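Local coordinates for protein PaaA (Enterobacter agglomerans, PDB 5FF5) that is a ThiF/E1-like enzyme, probably an adenylyltransferase, that takes part in building the bicyclic core of pantocin A, at residues F93-L98 and H122-E128; W146-L151 and A333-T337; Q175-R179 and A190-I195; V270-L275 and H351-K355. All blocks are in the same frame, centred on the assembly; numbering follows the deposited sequence.

Interaction 1: residues F93-L98 and H122-E128; sequences FFSKVL and HPFVYQE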
loop_
_atom_site.group_PDB
_atom_site.type_symbol
_atom_site.label_atom_id
_atom_site.label_comp_id
_atom_site.label_asym_id
_atom_site.label_seq_id
_atom_site.Cartn_x
_atom_site.Cartn_y
_atom_site.Cartn_z
ATOM N N PHE A 93 12.385 -21.884 -21.691
ATOM C CA PHE A 93 12.876 -21.779 -20.320
ATOM C C PHE A 93 11.845 -22.152 -19.272
ATOM O O PHE A 93 10.815 -21.497 -19.137
ATOM C CB PHE A 93 13.356 -20.354 -20.055
ATOM C CG PHE A 93 13.780 -20.102 -18.629
ATOM C CD1 PHE A 93 15.120 -20.079 -18.290
ATOM C CD2 PHE A 93 12.841 -19.865 -17.630
ATOM C CE1 PHE A 93 15.511 -19.831 -16.992
ATOM C CE2 PHE A 93 13.241 -19.628 -16.326
ATOM C CZ PHE A 93 14.574 -19.605 -16.014
ATOM N N PHE A 94 12.168 -23.154 -18.466
ATOM C CA PHE A 94 11.274 -23.559 -17.401
ATOM C C PHE A 94 11.981 -23.395 -16.071
ATOM O O PHE A 94 13.189 -23.519 -16.004
ATOM C CB PHE A 94 10.827 -24.995 -17.620
ATOM C CG PHE A 94 10.212 -25.235 -18.969
ATOM C CD1 PHE A 94 8.832 -25.303 -19.118
ATOM C CD2 PHE A 94 11.012 -25.386 -20.094
ATOM C CE1 PHE A 94 8.259 -25.525 -20.366
ATOM C CE2 PHE A 94 10.447 -25.603 -21.346
ATOM C CZ PHE A 94 9.066 -25.673 -21.476
ATOM N N SER A 95 11.245 -23.091 -15.012
ATOM C CA SER A 95 11.891 -22.869 -13.733
ATOM C C SER A 95 11.984 -24.169 -12.949
ATOM O O SER A 95 11.020 -24.927 -12.881
ATOM C CB SER A 95 11.135 -21.825 -12.924
ATOM O OG SER A 95 11.811 -21.568 -11.714
ATOM N N LYS A 96 13.142 -24.420 -12.342
ATOM C CA LYS A 96 13.291 -25.613 -11.519
ATOM C C LYS A 96 13.085 -25.280 -10.050
ATOM O O LYS A 96 13.105 -26.168 -9.206
ATOM C CB LYS A 96 14.663 -26.251 -11.698
ATOM C CG LYS A 96 15.232 -26.169 -13.077
ATOM C CD LYS A 96 16.533 -26.942 -13.155
ATOM C CE LYS A 96 17.133 -26.806 -14.542
ATOM N NZ LYS A 96 18.400 -27.572 -14.672
ATOM N N VAL A 97 12.799 -24.018 -9.764
ATOM C CA VAL A 97 12.657 -23.557 -8.390
ATOM C C VAL A 97 11.203 -23.340 -8.036
ATOM O O VAL A 97 10.725 -23.809 -7.014
ATOM C CB VAL A 97 13.433 -22.235 -8.171
ATOM C CG1 VAL A 97 13.136 -21.648 -6.829
ATOM C CG2 VAL A 97 14.919 -22.436 -8.377
ATOM N N LEU A 98 10.488 -22.651 -8.910
ATOM C CA LEU A 98 9.107 -22.284 -8.655
ATOM C C LEU A 98 8.129 -23.388 -9.074
ATOM O O LEU A 98 8.369 -24.117 -10.040
ATOM C CB LEU A 98 8.806 -20.984 -9.396
ATOM C CG LEU A 98 9.704 -19.826 -8.952
ATOM C CD1 LEU A 98 9.654 -18.663 -9.918
ATOM C CD2 LEU A 98 9.283 -19.381 -7.559
ATOM N N HIS A 122 15.719 -13.791 -17.307
ATOM C CA HIS A 122 14.406 -14.295 -17.602
ATOM C C HIS A 122 13.566 -13.903 -16.410
ATOM O O HIS A 122 14.062 -13.900 -15.294
ATOM C CB HIS A 122 14.423 -15.800 -17.827
ATOM C CG HIS A 122 13.099 -16.352 -18.247
ATOM N ND1 HIS A 122 12.025 -16.438 -17.392
ATOM C CD2 HIS A 122 12.666 -16.817 -19.441
ATOM C CE1 HIS A 122 10.989 -16.948 -18.035
ATOM N NE2 HIS A 122 11.354 -17.190 -19.282
ATOM N N PRO A 123 12.300 -13.550 -16.641
ATOM C CA PRO A 123 11.403 -13.055 -15.592
ATOM C C PRO A 123 11.274 -14.005 -14.421
ATOM O O PRO A 123 11.144 -13.554 -13.289
ATOM C CB PRO A 123 10.068 -12.918 -16.313
ATOM C CG PRO A 123 10.460 -12.646 -17.702
ATOM C CD PRO A 123 11.647 -13.533 -17.952
ATOM N N PHE A 124 11.333 -15.299 -14.687
ATOM C CA PHE A 124 11.214 -16.257 -13.617
ATOM C C PHE A 124 12.406 -16.120 -12.678
ATOM O O PHE A 124 12.255 -16.267 -11.464
ATOM C CB PHE A 124 11.133 -17.679 -14.168
ATOM C CG PHE A 124 9.792 -18.037 -14.745
ATOM C CD1 PHE A 124 8.719 -17.178 -14.632
ATOM C CD2 PHE A 124 9.608 -19.248 -15.393
ATOM C CE1 PHE A 124 7.494 -17.521 -15.162
ATOM C CE2 PHE A 124 8.387 -19.597 -15.915
ATOM C CZ PHE A 124 7.329 -18.728 -15.800
ATOM N N VAL A 125 13.579 -15.800 -13.226
ATOM C CA VAL A 125 14.777 -15.724 -12.417
ATOM C C VAL A 125 14.593 -14.731 -11.294
ATOM O O VAL A 125 14.957 -15.014 -10.164
ATOM C CB VAL A 125 16.006 -15.345 -13.245
ATOM C CG1 VAL A 125 17.016 -14.646 -12.398
ATOM C CG2 VAL A 125 16.618 -16.563 -13.878
ATOM N N TYR A 126 13.940 -13.612 -11.564
ATOM C CA TYR A 126 13.774 -12.613 -10.512
ATOM C C TYR A 126 12.981 -13.158 -9.329
ATOM O O TYR A 126 13.376 -12.967 -8.177
ATOM C CB TYR A 126 13.100 -11.355 -11.057
ATOM C CG TYR A 126 13.967 -10.589 -12.010
ATOM C CD1 TYR A 126 15.153 -10.030 -11.590
ATOM C CD2 TYR A 126 13.604 -10.431 -13.333
ATOM C CE1 TYR A 126 15.961 -9.333 -12.460
ATOM C CE2 TYR A 126 14.406 -9.732 -14.220
ATOM C CZ TYR A 126 15.584 -9.184 -13.773
ATOM O OH TYR A 126 16.394 -8.484 -14.640
ATOM N N GLN A 127 11.886 -13.852 -9.625
ATOM C CA GLN A 127 11.022 -14.439 -8.606
ATOM C C GLN A 127 11.774 -15.522 -7.839
ATOM O O GLN A 127 11.565 -15.707 -6.649
ATOM C CB GLN A 127 9.761 -15.032 -9.239
ATOM C CG GLN A 127 8.683 -15.410 -8.248
ATOM C CD GLN A 127 8.171 -14.210 -7.499
ATOM O OE1 GLN A 127 7.845 -13.199 -8.103
ATOM N NE2 GLN A 127 8.103 -14.305 -6.181
ATOM N N GLU A 128 12.641 -16.243 -8.540
ATOM C CA GLU A 128 13.480 -17.256 -7.923
ATOM C C GLU A 128 14.364 -16.616 -6.854
ATOM O O GLU A 128 14.547 -17.164 -5.772
ATOM C CB GLU A 128 14.330 -17.945 -8.985
ATOM C CG GLU A 128 13.579 -18.979 -9.771
ATOM C CD GLU A 128 14.430 -19.602 -10.847
ATOM O OE1 GLU A 128 15.638 -19.264 -10.907
ATOM O OE2 GLU A 128 13.892 -20.435 -11.617
HETATM O O HOH W 1 16.026 -22.581 -13.070
#
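F93 lies face to face with H122, the N-cap of the helix that starts beside it, the ring centroids 4.0 Å apart and the planes 19° from parallel. CD2 of F93 sits over the centre of the imidazole, and P123 CD lies over the opposite face, toward the rim. H122 CG lies anti to the backbone N (chi1 -175°), beside the carbonyl carbon, which sends the ring forward to the first turn of the helix, where H122 ND1 accepts almost in the ring plane from F124 N at 3.0 Å, a capping bond that fixes the ring's rotation. A glycerol lies about 4 Å from the H122 side chain. F93 CE2 also meets F124 CB at 3.6 Å. Farther along, S95 OG donates to E128 OE2, though the modelled length is too short to be trusted. S95 OG also accepts from V97 N and L98 N, each at 3.3 Å, combining an ST turn with an ST motif. V97 CB rests on E128 CG at 3.6 Å, and L98 CD1 on Q127 CB at 3.7 Å. The polar end of Q127 bonds to Q109 and to S154 O. Segment 93-98 leads from helix 72-84 to helix 100-105 and runs along helix 123-131, whose P123 and Q127 pack on helix 107-116.

Interaction 2: residues W146-L151 and A333-T337; sequences WCALQL and AGIVT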
loop_
_atom_site.group_PDB
_atom_site.type_symbol
_atom_site.label_atom_id
_atom_site.label_comp_id
_atom_site.label_asym_id
_atom_site.label_seq_id
_atom_site.Cartn_x
_atom_site.Cartn_y
_atom_site.Cartn_z
ATOM N N TRP A 146 2.802 -5.184 8.590
ATOM C CA TRP A 146 2.550 -4.873 7.186
ATOM C C TRP A 146 3.689 -5.329 6.308
ATOM O O TRP A 146 3.460 -5.769 5.187
ATOM C CB TRP A 146 2.305 -3.382 7.003
ATOM C CG TRP A 146 1.001 -2.946 7.551
ATOM C CD1 TRP A 146 0.730 -2.581 8.831
ATOM C CD2 TRP A 146 -0.224 -2.833 6.834
ATOM N NE1 TRP A 146 -0.591 -2.250 8.960
ATOM C CE2 TRP A 146 -1.201 -2.395 7.744
ATOM C CE3 TRP A 146 -0.591 -3.047 5.498
ATOM C CZ2 TRP A 146 -2.515 -2.169 7.374
ATOM C CZ3 TRP A 146 -1.898 -2.834 5.133
ATOM C CH2 TRP A 146 -2.846 -2.395 6.066
ATOM N N CYS A 147 4.912 -5.230 6.815
ATOM C CA CYS A 147 6.064 -5.687 6.051
ATOM C C CYS A 147 6.050 -7.201 5.855
ATOM O O CYS A 147 6.358 -7.692 4.770
ATOM C CB CYS A 147 7.372 -5.279 6.714
ATOM S SG CYS A 147 7.802 -3.541 6.574
ATOM N N ALA A 148 5.730 -7.943 6.910
ATOM C CA ALA A 148 5.651 -9.392 6.799
ATOM C C ALA A 148 4.640 -9.770 5.725
ATOM O O ALA A 148 4.904 -10.615 4.857
ATOM C CB ALA A 148 5.269 -10.015 8.133
ATOM N N LEU A 149 3.485 -9.117 5.795
ATOM C CA LEU A 149 2.387 -9.427 4.915
ATOM C C LEU A 149 2.762 -9.290 3.457
ATOM O O LEU A 149 2.692 -10.262 2.707
ATOM C CB LEU A 149 1.198 -8.529 5.204
ATOM C CG LEU A 149 0.008 -8.871 4.307
ATOM C CD1 LEU A 149 -0.262 -10.376 4.314
ATOM C CD2 LEU A 149 -1.206 -8.088 4.710
ATOM N N GLN A 150 3.148 -8.079 3.056
ATOM C CA GLN A 150 3.404 -7.789 1.644
ATOM C C GLN A 150 4.577 -8.590 1.114
ATOM O O GLN A 150 4.583 -8.979 -0.058
ATOM C CB GLN A 150 3.638 -6.287 1.434
ATOM C CG GLN A 150 2.380 -5.443 1.571
ATOM C CD GLN A 150 2.647 -3.958 1.462
ATOM O OE1 GLN A 150 3.622 -3.536 0.847
ATOM N NE2 GLN A 150 1.773 -3.155 2.053
ATOM N N LEU A 151 5.535 -8.872 1.989
ATOM C CA LEU A 151 6.640 -9.750 1.661
ATOM C C LEU A 151 6.147 -11.181 1.432
ATOM O O LEU A 151 6.569 -11.856 0.487
ATOM C CB LEU A 151 7.675 -9.723 2.778
ATOM C CG LEU A 151 8.602 -8.512 2.828
ATOM C CD1 LEU A 151 9.216 -8.332 4.223
ATOM C CD2 LEU A 151 9.694 -8.685 1.779
ATOM N N ALA A 333 5.248 0.301 4.719
ATOM C CA ALA A 333 5.595 -1.074 4.361
ATOM C C ALA A 333 5.696 -1.279 2.845
ATOM O O ALA A 333 6.474 -2.118 2.373
ATOM C CB ALA A 333 4.598 -2.031 4.943
ATOM N N GLY A 334 4.894 -0.525 2.093
ATOM C CA GLY A 334 4.890 -0.599 0.644
ATOM C C GLY A 334 6.125 0.016 0.020
ATOM O O GLY A 334 6.636 -0.487 -0.971
ATOM N N ILE A 335 6.569 1.145 0.558
ATOM C CA ILE A 335 7.839 1.723 0.158
ATOM C C ILE A 335 8.980 0.757 0.488
ATOM O O ILE A 335 9.862 0.513 -0.330
ATOM C CB ILE A 335 8.083 3.052 0.855
ATOM C CG1 ILE A 335 6.896 3.978 0.642
ATOM C CG2 ILE A 335 9.367 3.683 0.373
ATOM C CD1 ILE A 335 7.090 5.343 1.227
ATOM N N VAL A 336 8.935 0.186 1.690
ATOM C CA VAL A 336 9.943 -0.756 2.140
ATOM C C VAL A 336 9.955 -2.006 1.291
ATOM O O VAL A 336 11.004 -2.473 0.864
ATOM C CB VAL A 336 9.701 -1.183 3.591
ATOM C CG1 VAL A 336 10.493 -2.431 3.907
ATOM C CG2 VAL A 336 10.075 -0.076 4.530
ATOM N N THR A 337 8.778 -2.565 1.063
ATOM C CA THR A 337 8.686 -3.829 0.366
ATOM C C THR A 337 9.168 -3.686 -1.073
ATOM O O THR A 337 9.970 -4.505 -1.545
ATOM C CB THR A 337 7.257 -4.352 0.395
ATOM O OG1 THR A 337 6.834 -4.441 1.757
ATOM C CG2 THR A 337 7.165 -5.720 -0.263
#
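A333 O, beside the amide of Q150, is gripped twice from T337: T337 N donates at 2.7 Å, and T337 OG1 also donates, at a modelled length too short to be reliable. That hydroxyl turns back down its own helix, beside the backbone N (chi1 -56°), which leaves CG2 facing Q150 CB at 4.0 Å. From the other helix the extended Q150 chain reaches across, and its OE1 comes to 3.2 Å from G334 CA and 3.5 Å from T337 OG1, neither of them a hydrogen bond. Helix 142-153 follows the first strand of the Rossmann-like ThiF fold and the glycine-rich GxGxxG-type turn; here its 146-151 part crosses the 333-337 part of helix 326-345 at -50°, axes 9.0 Å apart, an angle common where ridges fit into grooves. The small residues A333, G334 and C147 are consistent with this close approach. A333 CB projects between the start of the W146 side chain and C147, meeting W146 CB at 3.4 Å and C147 SG at 3.9 Å. The sulfur goes on to touch V336 CG1, also at 3.9 Å. Beyond CB the W146 indole leaves the contact: its NE1 bonds to R174 O, and the side chain packs against W146 of the second subunit.

Interaction 3: residues Q175-R179 and A190-I195; sequences QVLYR and AAKDTI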
loop_
_atom_site.group_PDB
_atom_site.type_symbol
_atom_site.label_atom_id
_atom_site.label_comp_id
_atom_site.label_asym_id
_atom_site.label_seq_id
_atom_site.Cartn_x
_atom_site.Cartn_y
_atom_site.Cartn_z
ATOM N N GLN A 175 -2.388 -3.338 13.276
ATOM C CA GLN A 175 -1.508 -4.467 13.030
ATOM C C GLN A 175 -2.278 -5.527 12.244
ATOM O O GLN A 175 -3.056 -6.284 12.828
ATOM C CB GLN A 175 -0.993 -5.003 14.364
ATOM C CG GLN A 175 -0.634 -3.880 15.368
ATOM C CD GLN A 175 0.240 -4.347 16.523
ATOM O OE1 GLN A 175 0.658 -5.504 16.573
ATOM N NE2 GLN A 175 0.525 -3.443 17.453
ATOM N N VAL A 176 -2.022 -5.600 10.933
ATOM C CA VAL A 176 -2.878 -6.300 9.946
ATOM C C VAL A 176 -2.861 -7.831 9.929
ATOM O O VAL A 176 -3.774 -8.447 9.373
ATOM C CB VAL A 176 -2.535 -5.837 8.503
ATOM C CG1 VAL A 176 -1.146 -6.326 8.072
ATOM C CG2 VAL A 176 -3.599 -6.301 7.520
ATOM N N LEU A 177 -1.821 -8.440 10.505
ATOM C CA LEU A 177 -1.684 -9.901 10.541
ATOM C C LEU A 177 -2.553 -10.523 11.629
ATOM O O LEU A 177 -2.651 -11.753 11.724
ATOM C CB LEU A 177 -0.227 -10.292 10.775
ATOM C CG LEU A 177 0.715 -10.164 9.598
ATOM C CD1 LEU A 177 2.066 -10.714 9.945
ATOM C CD2 LEU A 177 0.128 -10.947 8.451
ATOM N N TYR A 178 -3.174 -9.663 12.442
ATOM C CA TYR A 178 -3.954 -10.107 13.589
ATOM C C TYR A 178 -5.420 -9.739 13.415
ATOM O O TYR A 178 -5.760 -8.568 13.272
ATOM C CB TYR A 178 -3.421 -9.485 14.891
ATOM C CG TYR A 178 -1.919 -9.475 15.025
ATOM C CD1 TYR A 178 -1.165 -10.584 14.712
ATOM C CD2 TYR A 178 -1.255 -8.341 15.465
ATOM C CE1 TYR A 178 0.213 -10.562 14.825
ATOM C CE2 TYR A 178 0.127 -8.309 15.587
ATOM C CZ TYR A 178 0.859 -9.422 15.265
ATOM O OH TYR A 178 2.238 -9.401 15.383
ATOM N N ARG A 179 -6.283 -10.745 13.483
ATOM C CA ARG A 179 -7.719 -10.546 13.357
ATOM C C ARG A 179 -8.371 -10.703 14.713
ATOM O O ARG A 179 -7.722 -11.138 15.654
ATOM C CB ARG A 179 -8.318 -11.535 12.359
ATOM C CG ARG A 179 -7.891 -11.300 10.907
ATOM C CD ARG A 179 -7.577 -12.628 10.222
ATOM N NE ARG A 179 -7.837 -12.583 8.785
ATOM C CZ ARG A 179 -8.848 -13.196 8.179
ATOM N NH1 ARG A 179 -9.733 -13.901 8.871
ATOM N NH2 ARG A 179 -8.979 -13.082 6.872
ATOM N N ALA A 190 0.138 -16.000 15.993
ATOM C CA ALA A 190 -1.000 -15.520 15.250
ATOM C C ALA A 190 -0.503 -15.146 13.864
ATOM O O ALA A 190 -1.124 -15.501 12.857
ATOM C CB ALA A 190 -1.642 -14.346 15.936
ATOM N N ALA A 191 0.668 -14.511 13.829
ATOM C CA ALA A 191 1.284 -14.042 12.590
ATOM C C ALA A 191 1.498 -15.174 11.605
ATOM O O ALA A 191 1.145 -15.067 10.434
ATOM C CB ALA A 191 2.596 -13.356 12.878
ATOM N N LYS A 192 2.081 -16.261 12.085
ATOM C CA LYS A 192 2.358 -17.412 11.247
ATOM C C LYS A 192 1.064 -18.001 10.653
ATOM O O LYS A 192 1.016 -18.294 9.463
ATOM C CB LYS A 192 3.128 -18.463 12.052
ATOM C CG LYS A 192 3.641 -19.625 11.249
ATOM C CD LYS A 192 4.387 -20.598 12.124
ATOM C CE LYS A 192 5.020 -21.701 11.291
ATOM N NZ LYS A 192 5.829 -22.673 12.095
ATOM N N ASP A 193 0.017 -18.147 11.463
ATOM C CA ASP A 193 -1.278 -18.660 10.986
ATOM C C ASP A 193 -1.816 -17.827 9.827
ATOM O O ASP A 193 -2.292 -18.365 8.819
ATOM C CB ASP A 193 -2.306 -18.690 12.121
ATOM C CG ASP A 193 -1.993 -19.751 13.189
ATOM O OD1 ASP A 193 -1.278 -20.732 12.852
ATOM O OD2 ASP A 193 -2.452 -19.590 14.361
ATOM N N THR A 194 -1.732 -16.509 9.980
ATOM C CA THR A 194 -2.247 -15.587 8.978
ATOM C C THR A 194 -1.412 -15.624 7.703
ATOM O O THR A 194 -1.951 -15.675 6.601
ATOM C CB THR A 194 -2.273 -14.135 9.502
ATOM O OG1 THR A 194 -3.231 -14.012 10.557
ATOM C CG2 THR A 194 -2.658 -13.181 8.393
ATOM N N ILE A 195 -0.095 -15.587 7.851
ATOM C CA ILE A 195 0.778 -15.573 6.694
ATOM C C ILE A 195 0.535 -16.798 5.856
ATOM O O ILE A 195 0.544 -16.741 4.636
ATOM C CB ILE A 195 2.242 -15.500 7.088
ATOM C CG1 ILE A 195 2.569 -14.072 7.504
ATOM C CG2 ILE A 195 3.116 -15.904 5.927
ATOM C CD1 ILE A 195 4.015 -13.826 7.742
#
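The Y178 ring turns an edge to helix 187-198, with A191 N near its plane, 4.1 Å from CE1, while A190 CB approaches CD1 obliquely at 4.0 Å. At another part of the ring's edge, in plane, lies Q175 OE1, itself bonded to K187 NZ. This is the Rossmann-like ThiF domain, where the loop after strand 158-162 folds back onto the next helix, and Y178 OH bonds to M140 O in the glycine-rich GxGxxG-type turn. Residues 175-178 form a type I beta turn, closed by a weak bond from Y178 N to Q175 O. The turn presents L177 to the helix. L177 CG stands beside the backbone N (chi1 -76°), aiming the branch at the helix: L177 CD1 meets A191 CB at 4.0 Å, and L177 CD2 lies against T194 CG2 at 3.6 Å and I195 CG1 at 4.1 Å. L177 and T194 therefore meet twice, through methyls and through a polar bond. On the dimer side, V176 O accepts from Y198 OH of the second subunit. T194 OG1 donates to L177 O at 2.6 Å, arriving at a C=O angle of 148° and tilted 26° from the carbonyl plane.

Interaction 4: residues V270-L275 and H351-K355; sequences VGPIYL and HLVGK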
loop_
_atom_site.group_PDB
_atom_site.type_symbol
_atom_site.label_atom_id
_atom_site.label_comp_id
_atom_site.label_asym_id
_atom_site.label_seq_id
_atom_site.Cartn_x
_atom_site.Cartn_y
_atom_site.Cartn_z
ATOM N N VAL A 270 11.658 6.257 5.347
ATOM C CA VAL A 270 12.030 4.887 5.027
ATOM C C VAL A 270 13.449 4.740 4.478
ATOM O O VAL A 270 13.843 5.429 3.534
ATOM C CB VAL A 270 11.027 4.236 4.061
ATOM C CG1 VAL A 270 11.538 2.880 3.601
ATOM C CG2 VAL A 270 9.689 4.078 4.739
ATOM N N GLY A 271 14.236 3.883 5.120
ATOM C CA GLY A 271 15.630 3.734 4.767
ATOM C C GLY A 271 16.465 4.545 5.716
ATOM O O GLY A 271 15.934 5.180 6.634
ATOM N N PRO A 272 17.777 4.568 5.477
ATOM C CA PRO A 272 18.439 4.022 4.289
ATOM C C PRO A 272 18.547 2.507 4.252
ATOM O O PRO A 272 18.380 1.857 5.279
ATOM C CB PRO A 272 19.835 4.639 4.367
ATOM C CG PRO A 272 20.073 4.802 5.817
ATOM C CD PRO A 272 18.744 5.150 6.425
ATOM N N ILE A 273 18.812 1.965 3.064
ATOM C CA ILE A 273 19.204 0.569 2.934
ATOM C C ILE A 273 20.713 0.478 3.017
ATOM O O ILE A 273 21.411 1.239 2.349
ATOM C CB ILE A 273 18.784 -0.040 1.602
ATOM C CG1 ILE A 273 17.270 0.022 1.428
ATOM C CG2 ILE A 273 19.314 -1.471 1.486
ATOM C CD1 ILE A 273 16.830 -0.230 -0.005
ATOM N N TYR A 274 21.215 -0.483 3.794
ATOM C CA TYR A 274 22.650 -0.742 3.873
ATOM C C TYR A 274 22.984 -2.047 3.158
ATOM O O TYR A 274 22.549 -3.118 3.555
ATOM C CB TYR A 274 23.112 -0.818 5.321
ATOM C CG TYR A 274 22.886 0.419 6.159
ATOM C CD1 TYR A 274 23.868 1.391 6.284
ATOM C CD2 TYR A 274 21.705 0.595 6.847
ATOM C CE1 TYR A 274 23.673 2.511 7.057
ATOM C CE2 TYR A 274 21.501 1.704 7.639
ATOM C CZ TYR A 274 22.485 2.666 7.740
ATOM O OH TYR A 274 22.260 3.779 8.536
ATOM N N LEU A 275 23.721 -1.967 2.069
ATOM C CA LEU A 275 23.989 -3.169 1.310
ATOM C C LEU A 275 24.950 -4.095 2.026
ATOM O O LEU A 275 24.858 -5.314 1.885
ATOM C CB LEU A 275 24.515 -2.798 -0.067
ATOM C CG LEU A 275 23.444 -2.540 -1.126
ATOM C CD1 LEU A 275 22.057 -2.317 -0.525
ATOM C CD2 LEU A 275 23.882 -1.378 -2.009
ATOM N N HIS A 351 16.218 3.339 -5.083
ATOM C CA HIS A 351 16.609 4.661 -4.661
ATOM C C HIS A 351 17.270 4.689 -3.277
ATOM O O HIS A 351 18.342 5.283 -3.104
ATOM C CB HIS A 351 15.398 5.567 -4.648
ATOM C CG HIS A 351 15.738 7.005 -4.816
ATOM N ND1 HIS A 351 16.542 7.463 -5.838
ATOM C CD2 HIS A 351 15.403 8.088 -4.080
ATOM C CE1 HIS A 351 16.676 8.773 -5.733
ATOM N NE2 HIS A 351 15.998 9.175 -4.672
ATOM N N LEU A 352 16.640 4.031 -2.304
ATOM C CA LEU A 352 16.950 4.253 -0.888
ATOM C C LEU A 352 18.323 3.807 -0.384
ATOM O O LEU A 352 18.655 4.039 0.780
ATOM C CB LEU A 352 15.889 3.566 -0.037
ATOM C CG LEU A 352 14.870 4.555 0.503
ATOM C CD1 LEU A 352 14.474 5.472 -0.621
ATOM C CD2 LEU A 352 13.661 3.827 1.068
ATOM N N VAL A 353 19.144 3.216 -1.245
ATOM C CA VAL A 353 20.487 2.845 -0.821
ATOM C C VAL A 353 21.227 4.111 -0.404
ATOM O O VAL A 353 21.469 5.006 -1.211
ATOM C CB VAL A 353 21.266 2.118 -1.921
ATOM C CG1 VAL A 353 22.709 1.967 -1.503
ATOM C CG2 VAL A 353 20.655 0.751 -2.184
ATOM N N GLY A 354 21.544 4.203 0.877
ATOM C CA GLY A 354 22.259 5.353 1.376
ATOM C C GLY A 354 21.423 6.612 1.506
ATOM O O GLY A 354 21.975 7.666 1.829
ATOM N N LYS A 355 20.112 6.528 1.270
ATOM C CA LYS A 355 19.242 7.704 1.425
ATOM C C LYS A 355 18.012 7.507 2.337
ATOM O O LYS A 355 17.502 6.402 2.488
ATOM C CB LYS A 355 18.767 8.181 0.057
ATOM C CG LYS A 355 19.867 8.552 -0.906
ATOM C CD LYS A 355 19.281 9.176 -2.168
ATOM C CE LYS A 355 20.370 9.401 -3.192
ATOM N NZ LYS A 355 20.926 8.110 -3.681
#
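I273 and V353 form a single beta bridge, where the end of strand 267-274 meets the type II turn L352-K355: I273 N donates to L352 O at 3.1 Å, and G354 N returns a weak bond to I273 O. L352 O also takes the turn's own K355 N at 2.9 Å, the two donors coming from opposite faces of the carbonyl; I273 N stands 51° out of its plane. A cis peptide joins G271 to P272 next to the bridge, and P272 CA makes a CA-H...O contact with K355 O. Of the side chains, L352 spans two neighbours: CD2 against V270 CG1 at 3.4 Å, and CB against I273 CD1 at 3.9 Å, the L352 and I273 side chains meeting at about a right angle. Past the bridge, L275 lies across V353, again near a right angle, with CD2 on V353 CG1 at 3.6 Å. P272 CB packs against the G354-K355 backbone. F364 of the second subunit packs on L352. Strand 267-274 runs between antiparallel neighbours 258-263 and 355-360 in the mixed sheet; helix 326-345 receives V270 on M332 and V336, and I273 on Q339 and T343.

Interactions 2, 3 and 4 form a connected row through the ThiF-family domain, with interaction 2 in the middle. Towards interaction 3, A148 CB of helix 142-153 meets L177 CD1 at 3.7 Å, and W146 packs on V176; towards interaction 4, V336 CG2 meets V270 CG1 at 3.4 Å. The centres of interactions 3 and 4 stand 28 Å apart, with no touch. Helix 142-153 thus packs both the 175-179 loop and helix 326-345, and interactions 2 and 3 lie near the glycine-rich turn that probably helps form a nucleotide site, as in relatives. Interactions 2, 3 and 4 all touch the second subunit. Interaction 1 stays apart, its nearest atoms about 7 Å from interaction 2.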